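Local coordinates for MdcA (Pseudomonas aeruginosa, PDB 5VIT), which probably serves as the acyl-carrier-protein transferase subunit of malonate decarboxylase, exchanging the acetyl group on the carrier protein for malonyl, at residues A241-R246 with E466-L471; L513-D516 with R520-D523; A351-I356 with H394-W399. All blocks are in the same frame, centred on the assembly; numbering follows the deposited sequence.

Interaction 1: residues A241-R246 with E466-L471; sequences AMMAIR and EGIAYL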
loop_
_atom_site.group_PDB
_atom_site.type_symbol
_atom_site.label_atom_id
_atom_site.label_comp_id
_atom_site.label_asym_id
_atom_site.label_seq_id
_atom_site.Cartn_x
_atom_site.Cartn_y
_atom_site.Cartn_z
ATOM N N ALA A 241 -9.374 5.515 7.966
ATOM C CA ALA A 241 -10.396 6.321 7.299
ATOM C C ALA A 241 -9.820 7.153 6.147
ATOM O O ALA A 241 -10.454 7.273 5.101
ATOM C CB ALA A 241 -11.077 7.213 8.302
ATOM N N MET A 242 -8.622 7.712 6.338
ATOM C CA MET A 242 -7.951 8.469 5.282
ATOM C C MET A 242 -7.651 7.565 4.081
ATOM O O MET A 242 -7.852 7.955 2.915
ATOM C CB MET A 242 -6.647 9.105 5.788
ATOM C CG MET A 242 -6.814 10.222 6.813
ATOM S SD MET A 242 -5.237 10.675 7.618
ATOM C CE MET A 242 -4.573 11.812 6.397
ATOM N N MET A 243 -7.165 6.358 4.367
ATOM C CA MET A 243 -6.800 5.428 3.296
ATOM C C MET A 243 -8.047 4.889 2.579
ATOM O O MET A 243 -8.006 4.612 1.374
ATOM C CB MET A 243 -5.943 4.280 3.844
ATOM C CG MET A 243 -4.711 4.764 4.611
ATOM S SD MET A 243 -3.759 3.367 5.258
ATOM C CE MET A 243 -3.274 2.723 3.686
ATOM N N ALA A 244 -9.158 4.755 3.302
ATOM C CA ALA A 244 -10.406 4.366 2.636
ATOM C C ALA A 244 -10.821 5.430 1.603
ATOM O O ALA A 244 -11.176 5.123 0.447
ATOM C CB ALA A 244 -11.531 4.140 3.671
ATOM N N ILE A 245 -10.769 6.691 2.014
ATOM C CA ILE A 245 -11.261 7.767 1.162
ATOM C C ILE A 245 -10.367 7.920 -0.065
ATOM O O ILE A 245 -10.843 8.016 -1.195
ATOM C CB ILE A 245 -11.344 9.081 1.941
ATOM C CG1 ILE A 245 -12.444 8.973 3.000
ATOM C CG2 ILE A 245 -11.584 10.252 1.002
ATOM C CD1 ILE A 245 -12.471 10.135 3.979
ATOM N N ARG A 246 -9.064 7.903 0.171
ATOM C CA ARG A 246 -8.094 8.137 -0.872
ATOM C C ARG A 246 -7.846 6.895 -1.711
ATOM O O ARG A 246 -7.914 6.947 -2.939
ATOM C CB ARG A 246 -6.779 8.616 -0.256
ATOM C CG ARG A 246 -5.634 8.684 -1.226
ATOM C CD ARG A 246 -5.624 10.018 -1.964
ATOM N NE ARG A 246 -4.581 10.073 -2.993
ATOM C CZ ARG A 246 -4.578 10.917 -4.024
ATOM N NH1 ARG A 246 -5.557 11.805 -4.191
ATOM N NH2 ARG A 246 -3.577 10.880 -4.883
ATOM N N GLU A 466 -2.048 -0.726 8.564
ATOM C CA GLU A 466 -0.848 -0.969 7.758
ATOM C C GLU A 466 -0.988 -0.568 6.294
ATOM O O GLU A 466 -0.018 -0.143 5.657
ATOM C CB GLU A 466 -0.478 -2.447 7.813
ATOM C CG GLU A 466 -0.196 -2.952 9.210
ATOM C CD GLU A 466 1.226 -2.667 9.630
ATOM O OE1 GLU A 466 2.145 -2.915 8.825
ATOM O OE2 GLU A 466 1.430 -2.195 10.762
ATOM N N GLY A 467 -2.191 -0.725 5.751
ATOM C CA GLY A 467 -2.405 -0.458 4.346
ATOM C C GLY A 467 -3.596 -1.181 3.759
ATOM O O GLY A 467 -4.402 -1.790 4.468
ATOM N N ILE A 468 -3.703 -1.101 2.441
ATOM C CA ILE A 468 -4.799 -1.714 1.718
ATOM C C ILE A 468 -4.264 -2.892 0.918
ATOM O O ILE A 468 -3.293 -2.752 0.199
ATOM C CB ILE A 468 -5.494 -0.712 0.764
ATOM C CG1 ILE A 468 -6.029 0.489 1.547
ATOM C CG2 ILE A 468 -6.618 -1.413 -0.014
ATOM C CD1 ILE A 468 -6.523 1.694 0.675
ATOM N N ALA A 469 -4.891 -4.053 1.055
ATOM C CA ALA A 469 -4.651 -5.147 0.128
ATOM C C ALA A 469 -5.776 -5.154 -0.889
ATOM O O ALA A 469 -6.946 -5.282 -0.509
ATOM C CB ALA A 469 -4.576 -6.483 0.858
ATOM N N TYR A 470 -5.426 -5.004 -2.171
ATOM C CA TYR A 470 -6.420 -4.972 -3.262
ATOM C C TYR A 470 -6.737 -6.378 -3.775
ATOM O O TYR A 470 -6.320 -6.765 -4.873
ATOM C CB TYR A 470 -5.924 -4.100 -4.422
ATOM C CG TYR A 470 -5.829 -2.623 -4.090
ATOM C CD1 TYR A 470 -4.632 -2.065 -3.653
ATOM C CD2 TYR A 470 -6.940 -1.789 -4.206
ATOM C CE1 TYR A 470 -4.541 -0.715 -3.347
ATOM C CE2 TYR A 470 -6.857 -0.431 -3.896
ATOM C CZ TYR A 470 -5.654 0.100 -3.474
ATOM O OH TYR A 470 -5.550 1.447 -3.165
ATOM N N LEU A 471 -7.471 -7.132 -2.964
ATOM C CA LEU A 471 -7.721 -8.551 -3.202
ATOM C C LEU A 471 -8.396 -8.829 -4.539
ATOM O O LEU A 471 -8.241 -9.913 -5.105
ATOM C CB LEU A 471 -8.593 -9.128 -2.069
ATOM C CG LEU A 471 -8.074 -9.027 -0.621
ATOM C CD1 LEU A 471 -8.854 -9.950 0.346
ATOM C CD2 LEU A 471 -6.601 -9.312 -0.541
#

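Interaction 2: residues L513-D516 with R520-D523; sequences LPED and RRTD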
loop_
_atom_site.group_PDB
_atom_site.type_symbol
_atom_site.label_atom_id
_atom_site.label_comp_id
_atom_site.label_asym_id
_atom_site.label_seq_id
_atom_site.Cartn_x
_atom_site.Cartn_y
_atom_site.Cartn_z
ATOM N N LEU A 513 0.561 1.129 0.676
ATOM C CA LEU A 513 0.812 1.640 2.020
ATOM C C LEU A 513 0.323 3.072 2.001
ATOM O O LEU A 513 0.128 3.621 0.915
ATOM C CB LEU A 513 2.294 1.560 2.391
ATOM C CG LEU A 513 2.969 0.194 2.389
ATOM C CD1 LEU A 513 4.349 0.290 3.039
ATOM C CD2 LEU A 513 2.102 -0.836 3.074
ATOM N N PRO A 514 0.109 3.684 3.184
ATOM C CA PRO A 514 -0.320 5.096 3.201
ATOM C C PRO A 514 0.547 5.994 2.316
ATOM O O PRO A 514 -0.007 6.833 1.608
ATOM C CB PRO A 514 -0.195 5.503 4.677
ATOM C CG PRO A 514 0.418 4.313 5.394
ATOM C CD PRO A 514 0.199 3.109 4.538
ATOM N N GLU A 515 1.863 5.778 2.293
ATOM C CA GLU A 515 2.740 6.672 1.540
ATOM C C GLU A 515 2.617 6.423 0.037
ATOM O O GLU A 515 3.008 7.281 -0.759
ATOM C CB GLU A 515 4.218 6.566 2.004
ATOM C CG GLU A 515 4.673 5.223 2.545
ATOM C CD GLU A 515 4.122 4.889 3.941
ATOM O OE1 GLU A 515 3.424 3.869 4.053
ATOM O OE2 GLU A 515 4.391 5.611 4.928
ATOM N N ASP A 516 2.049 5.280 -0.363
ATOM C CA ASP A 516 1.672 5.099 -1.768
ATOM C C ASP A 516 0.480 5.959 -2.155
ATOM O O ASP A 516 0.177 6.118 -3.340
ATOM C CB ASP A 516 1.334 3.650 -2.071
ATOM C CG ASP A 516 2.530 2.751 -1.979
ATOM O OD1 ASP A 516 2.440 1.718 -1.278
ATOM O OD2 ASP A 516 3.558 3.083 -2.598
ATOM N N ARG A 520 0.891 10.719 4.930
ATOM C CA ARG A 520 1.911 10.541 5.961
ATOM C C ARG A 520 1.237 10.043 7.231
ATOM O O ARG A 520 0.344 10.709 7.740
ATOM C CB ARG A 520 2.657 11.855 6.221
ATOM C CG ARG A 520 3.966 11.707 7.004
ATOM C CD ARG A 520 4.432 13.055 7.601
ATOM N NE ARG A 520 4.430 14.146 6.617
ATOM C CZ ARG A 520 4.472 15.443 6.923
ATOM N NH1 ARG A 520 4.511 15.836 8.192
ATOM N NH2 ARG A 520 4.463 16.353 5.956
ATOM N N ARG A 521 1.657 8.885 7.742
ATOM C CA ARG A 521 0.981 8.262 8.888
ATOM C C ARG A 521 0.749 9.223 10.055
ATOM O O ARG A 521 -0.342 9.259 10.632
ATOM C CB ARG A 521 1.773 7.064 9.410
ATOM C CG ARG A 521 2.462 6.251 8.355
ATOM C CD ARG A 521 3.111 5.043 8.985
ATOM N NE ARG A 521 2.121 4.005 9.161
ATOM C CZ ARG A 521 1.983 2.981 8.327
ATOM N NH1 ARG A 521 2.814 2.840 7.281
ATOM N NH2 ARG A 521 1.024 2.091 8.549
ATOM N N THR A 522 1.777 9.999 10.395
ATOM C CA THR A 522 1.704 10.921 11.528
ATOM C C THR A 522 0.713 12.073 11.305
ATOM O O THR A 522 0.360 12.774 12.257
ATOM C CB THR A 522 3.098 11.504 11.858
ATOM O OG1 THR A 522 3.667 12.080 10.677
ATOM C CG2 THR A 522 4.028 10.395 12.378
ATOM N N ASP A 523 0.251 12.266 10.068
ATOM C CA ASP A 523 -0.804 13.261 9.825
ATOM C C ASP A 523 -2.172 12.837 10.385
ATOM O O ASP A 523 -3.054 13.673 10.582
ATOM C CB ASP A 523 -0.949 13.555 8.328
ATOM C CG ASP A 523 0.170 14.448 7.784
ATOM O OD1 ASP A 523 1.013 14.945 8.573
ATOM O OD2 ASP A 523 0.194 14.663 6.557
#

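Interaction 3: residues A351-I356 with H394-W399; sequences AVDLFI and HSTPAW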
loop_
_atom_site.group_PDB
_atom_site.type_symbol
_atom_site.label_atom_id
_atom_site.label_comp_id
_atom_site.label_asym_id
_atom_site.label_seq_id
_atom_site.Cartn_x
_atom_site.Cartn_y
_atom_site.Cartn_z
ATOM N N ALA A 351 -28.004 -1.805 -5.545
ATOM C CA ALA A 351 -28.015 -0.456 -6.126
ATOM C C ALA A 351 -26.844 0.421 -5.661
ATOM O O ALA A 351 -26.772 1.609 -5.978
ATOM C CB ALA A 351 -29.333 0.223 -5.794
ATOM N N VAL A 352 -25.910 -0.168 -4.930
ATOM C CA VAL A 352 -24.843 0.609 -4.315
ATOM C C VAL A 352 -23.445 0.084 -4.714
ATOM O O VAL A 352 -23.279 -1.113 -4.891
ATOM C CB VAL A 352 -25.117 0.617 -2.784
ATOM C CG1 VAL A 352 -23.941 0.156 -1.945
ATOM C CG2 VAL A 352 -25.715 1.963 -2.371
ATOM N N ASP A 353 -22.469 0.984 -4.926
ATOM C CA ASP A 353 -21.122 0.600 -5.398
ATOM C C ASP A 353 -20.330 -0.252 -4.402
ATOM O O ASP A 353 -19.456 -1.046 -4.788
ATOM C CB ASP A 353 -20.228 1.828 -5.693
ATOM C CG ASP A 353 -20.715 2.683 -6.845
ATOM O OD1 ASP A 353 -21.556 2.213 -7.607
ATOM O OD2 ASP A 353 -20.255 3.845 -6.981
ATOM N N LEU A 354 -20.555 -0.019 -3.116
ATOM C CA LEU A 354 -19.579 -0.479 -2.138
ATOM C C LEU A 354 -20.184 -0.747 -0.756
ATOM O O LEU A 354 -21.085 -0.039 -0.305
ATOM C CB LEU A 354 -18.434 0.547 -2.041
ATOM C CG LEU A 354 -17.402 0.490 -0.898
ATOM C CD1 LEU A 354 -16.125 1.234 -1.315
ATOM C CD2 LEU A 354 -17.921 1.059 0.433
ATOM N N PHE A 355 -19.668 -1.780 -0.095
ATOM C CA PHE A 355 -19.894 -1.971 1.329
ATOM C C PHE A 355 -18.566 -1.893 2.027
ATOM O O PHE A 355 -17.564 -2.394 1.525
ATOM C CB PHE A 355 -20.552 -3.320 1.632
ATOM C CG PHE A 355 -20.490 -3.712 3.087
ATOM C CD1 PHE A 355 -21.373 -3.175 4.002
ATOM C CD2 PHE A 355 -19.554 -4.624 3.528
ATOM C CE1 PHE A 355 -21.327 -3.546 5.348
ATOM C CE2 PHE A 355 -19.487 -4.997 4.863
ATOM C CZ PHE A 355 -20.384 -4.449 5.778
ATOM N N ILE A 356 -18.549 -1.272 3.198
ATOM C CA ILE A 356 -17.331 -1.274 4.000
ATOM C C ILE A 356 -17.713 -1.470 5.455
ATOM O O ILE A 356 -18.579 -0.778 5.968
ATOM C CB ILE A 356 -16.497 0.022 3.802
ATOM C CG1 ILE A 356 -15.224 -0.013 4.657
ATOM C CG2 ILE A 356 -17.331 1.268 4.092
ATOM C CD1 ILE A 356 -14.170 1.036 4.250
ATOM N N HIS A 394 -26.715 -4.011 -14.012
ATOM C CA HIS A 394 -26.495 -2.613 -14.395
ATOM C C HIS A 394 -25.095 -2.172 -13.994
ATOM O O HIS A 394 -24.640 -2.414 -12.871
ATOM C CB HIS A 394 -27.549 -1.674 -13.783
ATOM C CG HIS A 394 -27.257 -1.240 -12.375
ATOM N ND1 HIS A 394 -27.578 -2.007 -11.277
ATOM C CD2 HIS A 394 -26.698 -0.105 -11.888
ATOM C CE1 HIS A 394 -27.220 -1.370 -10.173
ATOM N NE2 HIS A 394 -26.689 -0.211 -10.516
ATOM N N SER A 395 -24.411 -1.536 -14.934
ATOM C CA SER A 395 -23.060 -1.090 -14.688
ATOM C C SER A 395 -23.048 0.253 -13.974
ATOM O O SER A 395 -23.986 1.049 -14.060
ATOM C CB SER A 395 -22.274 -0.989 -15.996
ATOM O OG SER A 395 -22.756 0.089 -16.767
ATOM N N THR A 396 -21.959 0.494 -13.269
ATOM C CA THR A 396 -21.725 1.781 -12.653
ATOM C C THR A 396 -20.185 1.884 -12.705
ATOM O O THR A 396 -19.522 0.846 -12.728
ATOM C CB THR A 396 -22.315 1.793 -11.247
ATOM O OG1 THR A 396 -22.889 3.061 -10.949
ATOM C CG2 THR A 396 -21.270 1.453 -10.253
ATOM N N PRO A 397 -19.609 3.103 -12.760
ATOM C CA PRO A 397 -18.154 3.194 -12.985
ATOM C C PRO A 397 -17.304 2.425 -11.965
ATOM O O PRO A 397 -16.388 1.736 -12.408
ATOM C CB PRO A 397 -17.873 4.698 -12.896
ATOM C CG PRO A 397 -19.189 5.334 -13.309
ATOM C CD PRO A 397 -20.223 4.441 -12.652
ATOM N N ALA A 398 -17.611 2.511 -10.665
ATOM C CA ALA A 398 -16.857 1.774 -9.652
ATOM C C ALA A 398 -16.962 0.261 -9.853
ATOM O O ALA A 398 -15.977 -0.459 -9.741
ATOM C CB ALA A 398 -17.334 2.147 -8.247
ATOM N N TRP A 399 -18.172 -0.201 -10.144
ATOM C CA TRP A 399 -18.471 -1.618 -10.327
ATOM C C TRP A 399 -17.738 -2.182 -11.551
ATOM O O TRP A 399 -17.257 -3.319 -11.532
ATOM C CB TRP A 399 -19.992 -1.785 -10.441
ATOM C CG TRP A 399 -20.534 -3.156 -10.576
ATOM C CD1 TRP A 399 -20.844 -4.021 -9.569
ATOM C CD2 TRP A 399 -20.921 -3.804 -11.799
ATOM N NE1 TRP A 399 -21.368 -5.188 -10.089
ATOM C CE2 TRP A 399 -21.435 -5.074 -11.455
ATOM C CE3 TRP A 399 -20.870 -3.434 -13.150
ATOM C CZ2 TRP A 399 -21.886 -5.984 -12.413
ATOM C CZ3 TRP A 399 -21.325 -4.343 -14.109
ATOM C CH2 TRP A 399 -21.826 -5.603 -13.729
HETATM O O HOH W 1 -23.167 4.286 -7.849
HETATM O O HOH W 2 -19.260 4.396 -9.351
#

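Interaction 1: residues A241-R246 with E466-L471
M243 reaches out from helix 235-250 and lays its methyl on the backbone of G467, while I468 comes the other way and sets the end of its longer branch against the helix backbone. The two side chains point in roughly opposite directions, each ending on the other segment's backbone. CE of M243 stands 3.4 Å from CA of G467, tight for two carbons, and CG1 of I468 flanks the same methyl. The methionine starts beside its backbone N (chi1 -54°), runs extended through chi2 and then bends at chi3 (66°), which turns the methyl toward the glycine and leaves the sulphur a little farther from the strand. G467 has backbone angles that residues with a CB avoid, and the methyl rests on its CA, with its carbonyl carbon next nearest. CD1 of I468 lies 3.3 Å from the carbonyl O of M243 and 4.1 Å from CB of M243, so the isoleucine tip fits into the corner between helix backbone and methionine stem. Strands 461-464 and 467-469 form a beta hairpin near one end of the mixed sheet of this half of the chain, and helix 235-250 packs across its face. The ethyl branch of I468 serves the helix; the other branch, CG2, sits 3.8 Å above the ring plane of Y470, over its centre, a CH-pi contact. The hydroxyl of that ring is hydrogen-bonded to the carbonyl O of G247, giving the strand end a polar tie to the same helix. L463 of the neighbouring strand packs on both M243 and I468, and P514 and L517 add further apolar cover to the methionine. At the hairpin turn, E466 OE2 forms a salt bridge with R86 of the MdcC chain.

Interaction 2: residues L513-D516 with R520-D523
P514 and E515 lie in one 3-10 turn and R521 in another, two short turns in succession on an irregular stretch of chain. D516 N bonds back to L513 O at 2.8 Å, and D523 N repeats the pattern to R520 O. The backbones come nearest where CA of E515 is 5.9 Å from CA of R520. The contacts across are made by side chains. R521 folds back to supply them: its chain bends at chi3 (82°) and carries the guanidinium over the ring of P514, whose CG stands 3.4 Å above one face, off-centre toward the rim. NH1 is the part of the group that lies nearest, and CD of the proline follows farther off. NH1 of R521 also forms a salt bridge with OE1 of E515, 3.4 Å away; the oxygen approaches obliquely, and the carboxylate and guanidinium planes are 24° apart. E515 gets there by bending at chi2 (-73°), after a first torsion well off a staggered value. Both turns belong to the loop that leads from strand 511-512, outermost in the mixed sheet within this chain, to helix 534-540, and this part of the loop meets the MdcC subunit. There R521 packs on L87 of MdcC and has a long, weak ion pair from NE to E90 of that chain, while R86 of MdcC brings a second guanidinium close to NH1. E515 probably offsets part of that like-charge approach. In the second turn D523 OD1 lies over a face of the R520 guanidinium, 3.6 Å from NH1, a long pairing of charges with no N-H aimed at the oxygen. R506 of helix 502-507 touches L513 and E515 and makes a salt bridge with D516 OD2.

Interaction 3: residues A351-I356 with H394-W399
D353 faces A398 and T396 through its carboxylate, partly by direct packing and partly through two waters. CB of A398 lies 3.6 Å from OD2 of D353 and also backs onto CB of the aspartate. Water 2 donates to OD2 of D353 at 2.6 Å and accepts from A398 N at 2.8 Å, linking the carboxylate to a backbone N-H in the first turn of helix 397-400. Water 1 donates to OD1 of D353 at 2.6 Å and has a weak bond to OG1 of T396. D353 OD1 and the T396 methyl are modelled too close to each other, so their exact spacing is doubtful. Farther along, CA of A351 meets the edge of the H394 ring at CE1, 4.2 Å away. The aspartate sits just before strand 354-357, which runs parallel between strands 256-259 and 416-420 in the mixed sheet; the contact thus joins the start of helix 397-400 to the end at which this strand enters the sheet. With CG beside its backbone N (chi1 -65°), D353 also presents OD2 to the backbone N of Q255, so that this oxygen is held by a main-chain N-H as well as by water 2. The backbone N of D353 is hydrogen-bonded to OG of S256, in the adjacent strand. R392 joins the two ends of segment 394-399: its NE is hydrogen-bonded to the carbonyl O of H394, and it forms a cation-pi pair with W399. The carbonyl O of H394 also lies 3.9 Å above the indole plane of W399, toward its rim.

In the fold
Interactions 1 and 2 are continuous, with centres 10 Å apart. M243 CE lies 3.6 Å from P514 N, so the methionine that rests on G467 also reaches the first 3-10 turn, and E466 O packs against P514 CD at 3.4 Å. R86 of MdcC approaches both E466 and R521, placing the two contacts along one subunit interface. Interaction 3 lies at a more central strand of the same mixed sheet, its centre about 17 Å from that of interaction 1; helix 235-250 bridges them where A244 CB meets I356 CD1 at 4.1 Å. Interactions 2 and 3 do not touch, their nearest atoms being about 14 Å apart.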